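PDB 4JG2: phage-related protein, which is of unknown function but probably binds single-stranded DNA, like the Enc34-type phage proteins. Local coordinates for residues A[47-52]-A[136-141]; A[61-66]-A[131-136]; A[67-72]-A[120-125]; A[109-114]-A[125-130]. One frame throughout, in Å; residues are numbered along the deposited sequence.

Interaction 1: A[47-52]-A[136-141]; sequences SYFHGW and PQIVDK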
loop_
_atom_site.group_PDB
_atom_site.type_symbol
_atom_site.label_atom_id
_atom_site.label_comp_id
_atom_site.label_asym_id
_atom_site.label_seq_id
_atom_site.Cartn_x
_atom_site.Cartn_y
_atom_site.Cartn_z
ATOM N N SER A 47 2.835 1.121 8.656
ATOM C CA SER A 47 2.282 2.165 9.494
ATOM C C SER A 47 0.755 2.100 9.391
ATOM O O SER A 47 0.205 1.813 8.314
ATOM C CB SER A 47 2.794 3.546 9.023
ATOM O OG SER A 47 2.086 4.650 9.516
ATOM N N TYR A 48 0.046 2.390 10.480
ATOM C CA TYR A 48 -1.396 2.392 10.475
ATOM C C TYR A 48 -1.913 1.082 9.882
ATOM O O TYR A 48 -2.767 1.050 8.965
ATOM C CB TYR A 48 -1.988 3.642 9.795
ATOM C CG TYR A 48 -1.511 4.930 10.384
ATOM C CD1 TYR A 48 -1.663 5.215 11.715
ATOM C CD2 TYR A 48 -0.917 5.873 9.590
ATOM C CE1 TYR A 48 -1.269 6.444 12.228
ATOM C CE2 TYR A 48 -0.499 7.060 10.095
ATOM C CZ TYR A 48 -0.698 7.353 11.420
ATOM O OH TYR A 48 -0.277 8.545 12.001
ATOM N N PHE A 49 -1.454 -0.015 10.453
ATOM C CA PHE A 49 -1.813 -1.312 9.949
ATOM C C PHE A 49 -3.226 -1.746 10.317
ATOM O O PHE A 49 -3.550 -1.960 11.480
ATOM C CB PHE A 49 -0.789 -2.358 10.468
ATOM C CG PHE A 49 -1.113 -3.735 10.095
ATOM C CD1 PHE A 49 -0.977 -4.213 8.835
ATOM C CD2 PHE A 49 -1.623 -4.542 11.078
ATOM C CE1 PHE A 49 -1.329 -5.620 8.604
ATOM C CE2 PHE A 49 -1.990 -5.779 10.877
ATOM C CZ PHE A 49 -1.831 -6.355 9.699
ATOM N N HIS A 50 -4.032 -1.945 9.281
ATOM C CA HIS A 50 -5.404 -2.420 9.412
ATOM C C HIS A 50 -5.601 -3.568 8.443
ATOM O O HIS A 50 -6.475 -3.579 7.597
ATOM C CB HIS A 50 -6.397 -1.308 9.205
ATOM C CG HIS A 50 -6.348 -0.280 10.290
ATOM N ND1 HIS A 50 -6.734 -0.537 11.574
ATOM C CD2 HIS A 50 -5.886 0.980 10.290
ATOM C CE1 HIS A 50 -6.525 0.528 12.320
ATOM N NE2 HIS A 50 -5.975 1.459 11.569
ATOM N N GLY A 51 -4.793 -4.608 8.606
ATOM C CA GLY A 51 -4.863 -5.805 7.796
ATOM C C GLY A 51 -5.639 -6.956 8.396
ATOM O O GLY A 51 -6.050 -7.812 7.659
ATOM N N TRP A 52 -5.837 -6.969 9.726
ATOM C CA TRP A 52 -6.631 -8.054 10.307
ATOM C C TRP A 52 -8.124 -7.732 10.341
ATOM O O TRP A 52 -8.941 -8.634 10.228
ATOM C CB TRP A 52 -6.149 -8.367 11.736
ATOM C CG TRP A 52 -4.721 -8.828 11.867
ATOM C CD1 TRP A 52 -3.719 -8.226 12.547
ATOM C CD2 TRP A 52 -4.160 -10.026 11.293
ATOM N NE1 TRP A 52 -2.551 -8.968 12.469
ATOM C CE2 TRP A 52 -2.816 -10.085 11.712
ATOM C CE3 TRP A 52 -4.691 -11.082 10.529
ATOM C CZ2 TRP A 52 -1.977 -11.166 11.404
ATOM C CZ3 TRP A 52 -3.875 -12.139 10.224
ATOM C CH2 TRP A 52 -2.539 -12.171 10.643
ATOM N N PRO A 136 -6.589 -9.044 3.167
ATOM C CA PRO A 136 -5.363 -9.607 2.617
ATOM C C PRO A 136 -5.017 -10.958 3.224
ATOM O O PRO A 136 -5.440 -11.246 4.358
ATOM C CB PRO A 136 -4.290 -8.583 3.071
ATOM C CG PRO A 136 -4.884 -7.957 4.291
ATOM C CD PRO A 136 -6.354 -7.873 4.037
ATOM N N GLN A 137 -4.274 -11.779 2.478
ATOM C CA GLN A 137 -3.655 -12.945 3.083
ATOM C C GLN A 137 -2.350 -12.466 3.707
ATOM O O GLN A 137 -1.543 -11.810 3.049
ATOM C CB GLN A 137 -3.403 -14.028 2.073
ATOM C CG GLN A 137 -4.676 -14.440 1.369
ATOM C CD GLN A 137 -4.402 -15.127 0.076
ATOM O OE1 GLN A 137 -4.829 -14.656 -0.936
ATOM N NE2 GLN A 137 -3.572 -16.098 0.082
ATOM N N ILE A 138 -2.121 -12.881 4.956
ATOM C CA ILE A 138 -0.981 -12.439 5.781
ATOM C C ILE A 138 -0.185 -13.697 6.134
ATOM O O ILE A 138 -0.720 -14.592 6.806
ATOM C CB ILE A 138 -1.449 -11.650 6.996
ATOM C CG1 ILE A 138 -2.303 -10.451 6.559
ATOM C CG2 ILE A 138 -0.237 -11.215 7.772
ATOM C CD1 ILE A 138 -2.805 -9.561 7.662
ATOM N N VAL A 139 1.049 -13.763 5.627
ATOM C CA VAL A 139 1.846 -14.956 5.674
ATOM C C VAL A 139 3.239 -14.682 6.246
ATOM O O VAL A 139 3.672 -13.531 6.358
ATOM C CB VAL A 139 1.981 -15.604 4.286
ATOM C CG1 VAL A 139 0.600 -15.991 3.741
ATOM C CG2 VAL A 139 2.748 -14.753 3.315
ATOM N N ASP A 140 3.909 -15.756 6.653
ATOM C CA ASP A 140 5.245 -15.689 7.259
ATOM C C ASP A 140 6.311 -15.887 6.201
ATOM O O ASP A 140 6.038 -15.900 4.977
ATOM C CB ASP A 140 5.339 -16.688 8.423
ATOM C CG ASP A 140 5.234 -18.135 8.008
ATOM O OD1 ASP A 140 5.439 -18.436 6.803
ATOM O OD2 ASP A 140 5.000 -19.004 8.894
ATOM N N LYS A 141 7.550 -15.947 6.640
ATOM C CA LYS A 141 8.686 -16.050 5.738
ATOM C C LYS A 141 8.637 -17.293 4.877
ATOM O O LYS A 141 9.196 -17.316 3.781
ATOM C CB LYS A 141 10.022 -16.003 6.481
ATOM C CG LYS A 141 10.415 -14.617 6.969
ATOM C CD LYS A 141 11.764 -14.606 7.699
ATOM C CE LYS A 141 11.739 -15.526 8.899
HETATM O O HOH W 1 -6.431 -10.379 6.771
#

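Interaction 2: A[61-66]-A[131-136]; sequences AEKYSV and NSKTPP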
loop_
_atom_site.group_PDB
_atom_site.type_symbol
_atom_site.label_atom_id
_atom_site.label_comp_id
_atom_site.label_asym_id
_atom_site.label_seq_id
_atom_site.Cartn_x
_atom_site.Cartn_y
_atom_site.Cartn_z
ATOM N N ALA A 61 -15.447 4.613 3.560
ATOM C CA ALA A 61 -16.006 3.261 3.628
ATOM C C ALA A 61 -15.042 2.314 4.300
ATOM O O ALA A 61 -13.817 2.446 4.130
ATOM C CB ALA A 61 -16.333 2.768 2.243
ATOM N N GLU A 62 -15.560 1.393 5.096
ATOM C CA GLU A 62 -14.684 0.480 5.856
ATOM C C GLU A 62 -13.885 -0.398 4.895
ATOM O O GLU A 62 -14.414 -1.019 4.002
ATOM C CB GLU A 62 -15.570 -0.370 6.738
ATOM C CG GLU A 62 -14.890 -1.238 7.705
ATOM C CD GLU A 62 -15.898 -1.887 8.640
ATOM O OE1 GLU A 62 -16.249 -3.076 8.413
ATOM O OE2 GLU A 62 -16.438 -1.170 9.530
ATOM N N LYS A 63 -12.572 -0.392 5.096
ATOM C CA LYS A 63 -11.627 -1.095 4.239
ATOM C C LYS A 63 -10.421 -1.569 5.067
ATOM O O LYS A 63 -10.105 -1.024 6.122
ATOM C CB LYS A 63 -11.078 -0.152 3.116
ATOM C CG LYS A 63 -12.093 0.120 2.014
ATOM C CD LYS A 63 -11.536 0.912 0.854
ATOM C CE LYS A 63 -11.174 2.309 1.212
ATOM N NZ LYS A 63 -12.316 3.138 1.605
ATOM N N TYR A 64 -9.814 -2.621 4.556
ATOM C CA TYR A 64 -8.484 -3.031 5.003
ATOM C C TYR A 64 -7.490 -2.024 4.433
ATOM O O TYR A 64 -7.636 -1.587 3.270
ATOM C CB TYR A 64 -8.170 -4.449 4.569
ATOM C CG TYR A 64 -9.138 -5.477 5.129
ATOM C CD1 TYR A 64 -10.342 -5.784 4.523
ATOM C CD2 TYR A 64 -8.817 -6.145 6.300
ATOM C CE1 TYR A 64 -11.223 -6.654 5.109
ATOM C CE2 TYR A 64 -9.645 -7.065 6.875
ATOM C CZ TYR A 64 -10.854 -7.316 6.269
ATOM O OH TYR A 64 -11.719 -8.242 6.841
ATOM N N SER A 65 -6.482 -1.651 5.198
ATOM C CA SER A 65 -5.571 -0.639 4.735
ATOM C C SER A 65 -4.278 -0.705 5.506
ATOM O O SER A 65 -4.179 -1.234 6.600
ATOM C CB SER A 65 -6.198 0.749 4.908
ATOM O OG SER A 65 -6.461 1.067 6.294
ATOM N N VAL A 66 -3.233 -0.084 4.911
ATOM C CA VAL A 66 -1.942 0.098 5.560
ATOM C C VAL A 66 -1.223 1.204 4.796
ATOM O O VAL A 66 -1.393 1.332 3.604
ATOM C CB VAL A 66 -1.099 -1.205 5.544
ATOM C CG1 VAL A 66 -0.933 -1.777 4.177
ATOM C CG2 VAL A 66 0.198 -1.071 6.299
ATOM N N ASN A 131 -5.235 0.147 0.084
ATOM C CA ASN A 131 -6.490 -0.316 0.734
ATOM C C ASN A 131 -7.198 -1.331 -0.131
ATOM O O ASN A 131 -6.898 -1.503 -1.348
ATOM C CB ASN A 131 -7.341 0.879 1.140
ATOM C CG ASN A 131 -7.883 1.681 -0.025
ATOM O OD1 ASN A 131 -8.406 1.116 -0.984
ATOM N ND2 ASN A 131 -7.737 2.994 0.066
ATOM N N SER A 132 -8.140 -2.034 0.461
ATOM C CA SER A 132 -8.957 -3.025 -0.238
ATOM C C SER A 132 -10.220 -3.243 0.581
ATOM O O SER A 132 -10.227 -3.066 1.782
ATOM C CB SER A 132 -8.221 -4.375 -0.254
ATOM O OG SER A 132 -8.994 -5.382 -0.859
ATOM N N LYS A 133 -11.312 -3.629 -0.079
ATOM C CA LYS A 133 -12.518 -3.986 0.642
ATOM C C LYS A 133 -12.417 -5.367 1.318
ATOM O O LYS A 133 -13.088 -5.617 2.328
ATOM C CB LYS A 133 -13.719 -3.965 -0.300
ATOM C CG LYS A 133 -14.186 -2.555 -0.656
ATOM C CD LYS A 133 -15.005 -1.960 0.507
ATOM C CE LYS A 133 -15.406 -0.528 0.321
ATOM N NZ LYS A 133 -16.477 -0.338 -0.702
ATOM N N THR A 134 -11.670 -6.265 0.684
ATOM C CA THR A 134 -11.531 -7.660 1.092
ATOM C C THR A 134 -10.225 -7.894 1.845
ATOM O O THR A 134 -9.244 -7.165 1.653
ATOM C CB THR A 134 -11.669 -8.591 -0.099
ATOM O OG1 THR A 134 -10.716 -8.195 -1.057
ATOM C CG2 THR A 134 -13.110 -8.584 -0.723
ATOM N N PRO A 135 -10.168 -8.906 2.708
ATOM C CA PRO A 135 -9.012 -9.105 3.526
ATOM C C PRO A 135 -7.759 -9.602 2.811
ATOM O O PRO A 135 -7.856 -10.506 1.998
ATOM C CB PRO A 135 -9.498 -10.150 4.550
ATOM C CG PRO A 135 -10.607 -10.840 3.886
ATOM C CD PRO A 135 -11.268 -9.823 3.092
ATOM N N PRO A 136 -6.589 -9.044 3.167
ATOM C CA PRO A 136 -5.363 -9.607 2.617
ATOM C C PRO A 136 -5.017 -10.958 3.224
ATOM O O PRO A 136 -5.440 -11.246 4.358
ATOM C CB PRO A 136 -4.290 -8.583 3.071
ATOM C CG PRO A 136 -4.884 -7.957 4.291
ATOM C CD PRO A 136 -6.354 -7.873 4.037
HETATM O O HOH W 2 -14.037 -3.857 4.329
#

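Interaction 3: A[67-72]-A[120-125]; sequences SVLIPK and EAYKGH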
loop_
_atom_site.group_PDB
_atom_site.type_symbol
_atom_site.label_atom_id
_atom_site.label_comp_id
_atom_site.label_asym_id
_atom_site.label_seq_id
_atom_site.Cartn_x
_atom_site.Cartn_y
_atom_site.Cartn_z
ATOM N N SER A 67 -0.436 1.980 5.552
ATOM C CA SER A 67 0.502 2.948 4.995
ATOM C C SER A 67 1.854 2.232 4.888
ATOM O O SER A 67 2.455 1.887 5.903
ATOM C CB SER A 67 0.560 4.213 5.843
ATOM O OG SER A 67 -0.667 4.933 5.742
ATOM N N VAL A 68 2.296 1.990 3.651
ATOM C CA VAL A 68 3.473 1.226 3.410
ATOM C C VAL A 68 4.658 2.186 3.278
ATOM O O VAL A 68 4.671 3.060 2.383
ATOM C CB VAL A 68 3.197 0.502 2.070
ATOM C CG1 VAL A 68 4.318 -0.380 1.668
ATOM C CG2 VAL A 68 1.871 -0.301 2.114
ATOM N N LEU A 69 5.648 2.031 4.158
ATOM C CA LEU A 69 6.822 2.881 4.211
ATOM C C LEU A 69 7.949 2.250 3.437
ATOM O O LEU A 69 8.426 1.163 3.806
ATOM C CB LEU A 69 7.215 3.134 5.663
ATOM C CG LEU A 69 6.178 3.731 6.579
ATOM C CD1 LEU A 69 6.733 3.926 7.972
ATOM C CD2 LEU A 69 5.449 4.920 6.104
ATOM N N ILE A 70 8.385 2.915 2.382
ATOM C CA ILE A 70 9.411 2.421 1.464
ATOM C C ILE A 70 10.669 3.262 1.613
ATOM O O ILE A 70 10.645 4.461 1.349
ATOM C CB ILE A 70 8.870 2.557 0.025
ATOM C CG1 ILE A 70 7.574 1.714 -0.128
ATOM C CG2 ILE A 70 9.911 2.131 -1.021
ATOM C CD1 ILE A 70 6.594 2.199 -1.101
ATOM N N PRO A 71 11.748 2.651 2.115
ATOM C CA PRO A 71 12.931 3.480 2.291
ATOM C C PRO A 71 13.357 4.134 0.982
ATOM O O PRO A 71 13.327 3.475 -0.051
ATOM C CB PRO A 71 13.975 2.497 2.847
ATOM C CG PRO A 71 13.343 1.222 2.975
ATOM C CD PRO A 71 11.946 1.255 2.540
ATOM N N LYS A 72 13.895 5.363 1.061
ATOM C CA LYS A 72 14.374 6.026 -0.135
ATOM C C LYS A 72 15.582 5.345 -0.749
ATOM O O LYS A 72 15.902 5.600 -1.887
ATOM C CB LYS A 72 14.617 7.505 0.180
ATOM C CG LYS A 72 13.302 8.253 0.348
ATOM C CD LYS A 72 13.467 9.760 0.491
ATOM C CE LYS A 72 12.118 10.480 0.536
ATOM N NZ LYS A 72 12.241 11.947 0.611
ATOM N N GLU A 120 8.671 10.786 12.785
ATOM C CA GLU A 120 10.000 10.213 12.692
ATOM C C GLU A 120 10.064 8.898 11.885
ATOM O O GLU A 120 11.001 8.688 11.157
ATOM C CB GLU A 120 10.666 10.130 14.048
ATOM C CG GLU A 120 10.924 11.559 14.616
ATOM C CD GLU A 120 11.850 12.525 13.826
ATOM O OE1 GLU A 120 12.884 12.097 13.376
ATOM O OE2 GLU A 120 11.548 13.766 13.785
ATOM N N ALA A 121 9.010 8.059 11.935
ATOM C CA ALA A 121 9.041 6.794 11.182
ATOM C C ALA A 121 9.031 7.011 9.680
ATOM O O ALA A 121 9.409 6.124 8.883
ATOM C CB ALA A 121 7.859 5.878 11.515
ATOM N N TYR A 122 8.490 8.155 9.235
ATOM C CA TYR A 122 8.352 8.500 7.842
ATOM C C TYR A 122 9.627 9.165 7.264
ATOM O O TYR A 122 9.741 9.274 6.049
ATOM C CB TYR A 122 7.127 9.384 7.624
ATOM C CG TYR A 122 5.792 8.658 7.644
ATOM C CD1 TYR A 122 5.299 8.048 8.782
ATOM C CD2 TYR A 122 4.981 8.608 6.510
ATOM C CE1 TYR A 122 4.099 7.368 8.779
ATOM C CE2 TYR A 122 3.764 7.935 6.521
ATOM C CZ TYR A 122 3.337 7.339 7.646
ATOM O OH TYR A 122 2.110 6.678 7.645
ATOM N N LYS A 123 10.494 9.683 8.131
ATOM C CA LYS A 123 11.737 10.315 7.631
ATOM C C LYS A 123 12.522 9.290 6.809
ATOM O O LYS A 123 12.624 8.112 7.203
ATOM C CB LYS A 123 12.564 10.893 8.761
ATOM C CG LYS A 123 11.855 11.980 9.560
ATOM C CD LYS A 123 11.319 13.164 8.714
ATOM C CE LYS A 123 10.626 14.293 9.546
ATOM N NZ LYS A 123 9.866 15.207 8.624
ATOM N N GLY A 124 13.096 9.736 5.678
ATOM C CA GLY A 124 13.842 8.853 4.856
ATOM C C GLY A 124 13.035 7.813 4.098
ATOM O O GLY A 124 13.640 6.888 3.542
ATOM N N HIS A 125 11.731 7.993 4.009
ATOM C CA HIS A 125 10.845 7.088 3.317
ATOM C C HIS A 125 9.889 7.794 2.406
ATOM O O HIS A 125 9.467 8.926 2.669
ATOM C CB HIS A 125 9.991 6.292 4.351
ATOM C CG HIS A 125 10.778 5.304 5.163
ATOM N ND1 HIS A 125 11.633 5.670 6.157
ATOM C CD2 HIS A 125 10.852 3.951 5.110
ATOM C CE1 HIS A 125 12.201 4.599 6.665
ATOM N NE2 HIS A 125 11.737 3.541 6.059
HETATM O O HOH W 3 -0.311 7.602 6.037
#

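Interaction 4: A[109-114]-A[125-130]; sequences PLRDGD and HYFVNA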
loop_
_atom_site.group_PDB
_atom_site.type_symbol
_atom_site.label_atom_id
_atom_site.label_comp_id
_atom_site.label_asym_id
_atom_site.label_seq_id
_atom_site.Cartn_x
_atom_site.Cartn_y
_atom_site.Cartn_z
ATOM N N PRO A 109 0.155 8.154 -6.145
ATOM C CA PRO A 109 0.228 7.428 -4.874
ATOM C C PRO A 109 1.539 7.434 -4.108
ATOM O O PRO A 109 1.552 7.215 -2.902
ATOM C CB PRO A 109 -0.186 5.990 -5.266
ATOM C CG PRO A 109 0.366 5.879 -6.663
ATOM C CD PRO A 109 0.036 7.226 -7.277
ATOM N N LEU A 110 2.675 7.655 -4.804
ATOM C CA LEU A 110 3.972 7.623 -4.067
ATOM C C LEU A 110 4.195 8.964 -3.406
ATOM O O LEU A 110 4.516 9.957 -4.069
ATOM C CB LEU A 110 5.091 7.262 -5.016
ATOM C CG LEU A 110 6.418 7.005 -4.338
ATOM C CD1 LEU A 110 6.432 5.671 -3.616
ATOM C CD2 LEU A 110 7.532 7.072 -5.354
ATOM N N ARG A 111 4.037 9.019 -2.090
ATOM C CA ARG A 111 4.106 10.251 -1.301
ATOM C C ARG A 111 5.436 10.338 -0.587
ATOM O O ARG A 111 6.101 9.338 -0.331
ATOM C CB ARG A 111 2.954 10.244 -0.287
ATOM C CG ARG A 111 1.581 9.962 -0.839
ATOM C CD ARG A 111 1.256 10.705 -2.082
ATOM N NE ARG A 111 1.332 12.134 -1.921
ATOM C CZ ARG A 111 0.885 13.010 -2.799
ATOM N NH1 ARG A 111 0.304 12.577 -3.914
ATOM N NH2 ARG A 111 0.977 14.279 -2.558
ATOM N N ASP A 112 5.855 11.557 -0.238
ATOM C CA ASP A 112 7.166 11.818 0.300
ATOM C C ASP A 112 7.073 11.990 1.828
ATOM O O ASP A 112 6.573 13.011 2.301
ATOM C CB ASP A 112 7.760 13.065 -0.363
ATOM C CG ASP A 112 9.219 13.282 -0.046
ATOM O OD1 ASP A 112 9.650 12.872 1.031
ATOM O OD2 ASP A 112 9.927 13.956 -0.801
ATOM N N GLY A 113 7.575 11.019 2.591
ATOM C CA GLY A 113 7.535 11.065 4.035
ATOM C C GLY A 113 8.335 12.151 4.684
ATOM O O GLY A 113 8.033 12.531 5.789
ATOM N N ASP A 114 9.357 12.651 3.997
ATOM C CA ASP A 114 10.174 13.720 4.569
ATOM C C ASP A 114 9.506 15.068 4.535
ATOM O O ASP A 114 9.751 15.889 5.413
ATOM C CB ASP A 114 11.498 13.847 3.849
ATOM C CG ASP A 114 12.436 12.704 4.149
ATOM O OD1 ASP A 114 12.646 12.515 5.339
ATOM O OD2 ASP A 114 12.982 12.080 3.217
ATOM N N HIS A 125 11.731 7.993 4.009
ATOM C CA HIS A 125 10.845 7.088 3.317
ATOM C C HIS A 125 9.889 7.794 2.406
ATOM O O HIS A 125 9.467 8.926 2.669
ATOM C CB HIS A 125 9.991 6.292 4.351
ATOM C CG HIS A 125 10.778 5.304 5.163
ATOM N ND1 HIS A 125 11.633 5.670 6.157
ATOM C CD2 HIS A 125 10.852 3.951 5.110
ATOM C CE1 HIS A 125 12.201 4.599 6.665
ATOM N NE2 HIS A 125 11.737 3.541 6.059
ATOM N N TYR A 126 9.539 7.098 1.338
ATOM C CA TYR A 126 8.312 7.368 0.605
ATOM C C TYR A 126 7.214 6.528 1.307
ATOM O O TYR A 126 7.508 5.590 2.069
ATOM C CB TYR A 126 8.395 6.948 -0.847
ATOM C CG TYR A 126 9.346 7.818 -1.680
ATOM C CD1 TYR A 126 8.947 9.088 -2.089
ATOM C CD2 TYR A 126 10.574 7.364 -2.090
ATOM C CE1 TYR A 126 9.732 9.897 -2.865
ATOM C CE2 TYR A 126 11.409 8.143 -2.868
ATOM C CZ TYR A 126 10.984 9.421 -3.241
ATOM O OH TYR A 126 11.803 10.208 -4.029
ATOM N N PHE A 127 5.957 6.811 1.010
ATOM C CA PHE A 127 4.877 6.009 1.516
ATOM C C PHE A 127 3.780 5.906 0.503
ATOM O O PHE A 127 3.534 6.821 -0.308
ATOM C CB PHE A 127 4.332 6.527 2.894
ATOM C CG PHE A 127 3.662 7.858 2.906
ATOM C CD1 PHE A 127 2.269 7.995 2.886
ATOM C CD2 PHE A 127 4.425 9.014 2.975
ATOM C CE1 PHE A 127 1.696 9.222 3.008
ATOM C CE2 PHE A 127 3.802 10.253 3.091
ATOM C CZ PHE A 127 2.425 10.370 3.091
ATOM N N VAL A 128 3.024 4.806 0.593
ATOM C CA VAL A 128 1.839 4.608 -0.235
ATOM C C VAL A 128 0.729 4.176 0.748
ATOM O O VAL A 128 0.995 3.447 1.709
ATOM C CB VAL A 128 2.061 3.559 -1.348
ATOM C CG1 VAL A 128 3.392 3.790 -2.059
ATOM C CG2 VAL A 128 2.040 2.157 -0.835
ATOM N N ASN A 129 -0.458 4.734 0.536
ATOM C CA ASN A 129 -1.654 4.383 1.266
ATOM C C ASN A 129 -2.390 3.315 0.435
ATOM O O ASN A 129 -3.012 3.671 -0.578
ATOM C CB ASN A 129 -2.500 5.579 1.558
ATOM C CG ASN A 129 -1.824 6.558 2.499
ATOM O OD1 ASN A 129 -1.012 6.197 3.347
ATOM N ND2 ASN A 129 -2.138 7.801 2.306
ATOM N N ALA A 130 -2.318 2.074 0.825
ATOM C CA ALA A 130 -2.924 0.975 0.120
ATOM C C ALA A 130 -4.207 0.517 0.834
ATOM O O ALA A 130 -4.256 0.500 2.058
ATOM C CB ALA A 130 -1.975 -0.209 -0.013
HETATM O O HOH W 4 -0.719 6.813 -1.484
#

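Interaction 1: A[47-52]-A[136-141]
Ile138 CD1 lies between the Trp52 and Phe49 rings, at the centre of this contact. It sits over one face of the indole as a CH-pi contact, 3.7 Å from the centroid of the Trp52 six-membered ring and only 9° off the ring normal. The same methyl approaches the edge of the other aromatic ring, near its plane, with Ile138 CD1 3.9 Å from Phe49 CZ. An extended chi2 of -179° carries CD1 out to the place where the two rings converge, while Ile138 CB and the CG2 branch, nearer the backbone, each rest against Trp52 CH2 at 3.8 Å. Gly51 adds a backbone contact to this packing: its N lies over the centre of the Phe49 ring, 3.5 Å above the ring plane. Trp52 NE1 donates to Val152 O, while Val152 also touches Phe49 and Ile138.

The side facing Pro136 is looser and wetter. Pro136 CG lies 3.6 Å from Gly51 O, and no direct hydrogen bond joins the two segments. Instead, one water donates to both carbonyls, 2.7 Å from Gly51 O and 2.7 Å from Pro136 O. The contact packs the corner after strand 45-50, at the edge of the antiparallel sheet, against strand 138-139 of the mixed sheet. Cohesion between these two segments is therefore chiefly apolar and aromatic, and at the polar margin the water supplies the two protons that let a pair of acceptors be linked.

Interaction 2: A[61-66]-A[131-136]
Tyr64 and Ser132 form an antiparallel hydrogen-bonded pair at the end of neighbouring strands 63-71 and 125-132, in the four-stranded antiparallel sheet. Tyr64 N donates to Ser132 O at 2.8 Å, and Ser132 N returns a bond to Tyr64 O at 2.9 Å. Tyr64 O also receives a CA-H...O contact from Asn131, in the next, non-hydrogen-bonded pair with Ser65. On the other side of the Tyr64 pair the direct backbone bonds stop, and a water donates to Glu62 O at 2.9 Å and to Lys133 O at 2.8 Å. Lys63 bends at chi3 and chi4, which turns its NZ back to donate to Ala61 O at 3.0 Å within its own segment. The methylenes CD and CE of that lysine cross the amide of Asn131, whereas the Lys133 CD and CE methylenes cross Lys63 CG at a slant and lie close to Glu62 O.

The Tyr64 ring reaches over the chain that leaves the sheet. Ser132 O and Lys133 C lie at its edge, in the ring plane, and Pro135 covers one face. Pro136 CD adds an oblique contact near Tyr64 CG and CD2, so the ring bears on both prolines where the chain turns toward strand 138-139. The aromatic contact is centred: Pro135 CA stands 3.6 Å from the Tyr64 ring centroid, 10° off the normal, and Pro135 CB reaches Tyr64 CZ.

Interaction 3: A[67-72]-A[120-125]
Strand 67-71 runs antiparallel to the start of strand 125-132, with Pro71 and His125 as a non-hydrogen-bonded pair. A type II beta turn from Tyr122 to His125 leads into the second strand, with Gly124 at a positive phi of 71°. The turn carbonyl Gly124 O accepts from Lys72 N at 2.9 Å, and Ile70 O receives a CA-H...O contact from His125 CA. This joins the end of one central strand of the antiparallel sheet to the turn that leads into its neighbour. The imidazole is steadied from the turn: His125 ND1 donates to Lys123 O at 2.8 Å, the oxygen lying in the ring plane but ND1 above the carbonyl plane, while His125 CD2 approaches Pro71 N at 3.4 Å.

Leu69 packs against Ala121 and Tyr122. Its CD2 methyl stands over one face of Tyr122, 3.6 Å from the ring centroid, and its CD1 branch faces Ala121 O. At the far end of that ring, Tyr122 OH lies 3.4 Å from Ser67 CB, shares a water with Ser67 OG and hydrogen-bonds Ser47 OG. Ser67 OG also hydrogen-bonds Asn129 OD1. The extended Lys72 chain passes beside Gly124 and carries NZ to salt bridges with Asp112 and Asp114.

Interaction 4: A[109-114]-A[125-130]
Phe127 takes the chi1 of 66° that places CG between its backbone N and carbonyl carbon, and this stands the ring beside Arg111 on the same face of the sheet. Arg111 CB comes down over the ring centre, 3.5 Å from the Phe127 centroid and 14° off the normal. The arginine chain then folds at chi2 and chi3 and leads its guanidinium away from the ring, to Leu108 O and a salt bridge with Glu116. At the ring's edge, in plane, lies Gly113 N.

The backbones pair as antiparallel strands, 111-112 forming the outer strand of the sheet beside 125-132. Arg111 and Phe127 exchange two bonds: Arg111 N to Phe127 O at 2.9 Å, and Phe127 N to Arg111 O at 2.9 Å. A third bond, more bent at its hydrogen, runs from Gly113 N to His125 O at 2.8 Å, with the donor in the carbonyl plane of His125. Here the strand ends in an Asx turn, Asp112 OD1 accepting from Asp114 N at 3.0 Å while also taking part in the Lys72 salt bridge.

Leu110 lies across Tyr126 and Val128. Its CD1 methyl touches Tyr126 CB at 3.6 Å and Val128 CG1 at 3.9 Å, and CD2 lies over one face of the tyrosine ring. Beyond Leu110, a water donates to Pro109 O and accepts from Asn129 N.

Three of the four contacts lie along neighbouring strands of the antiparallel sheet, ordered 45-50, 63-71, 125-132, 111-112. Interactions 2 and 3 use opposite ends of strand 63-71, their centres about 21 Å apart, while interactions 3 and 4 share His125 and have centres about 7 Å apart. Interaction 1, sharing Pro136 with interaction 2, reaches from the edge strand 45-50 to strand 138-139 of the mixed sheet. Along the chain the other three are nested inside the loop that interaction 1 closes, and the segments of interactions 3 and 4 alternate. The four contacts thus tie the antiparallel sheet together and to the mixed sheet, in a chain whose family suggests single-stranded DNA binding.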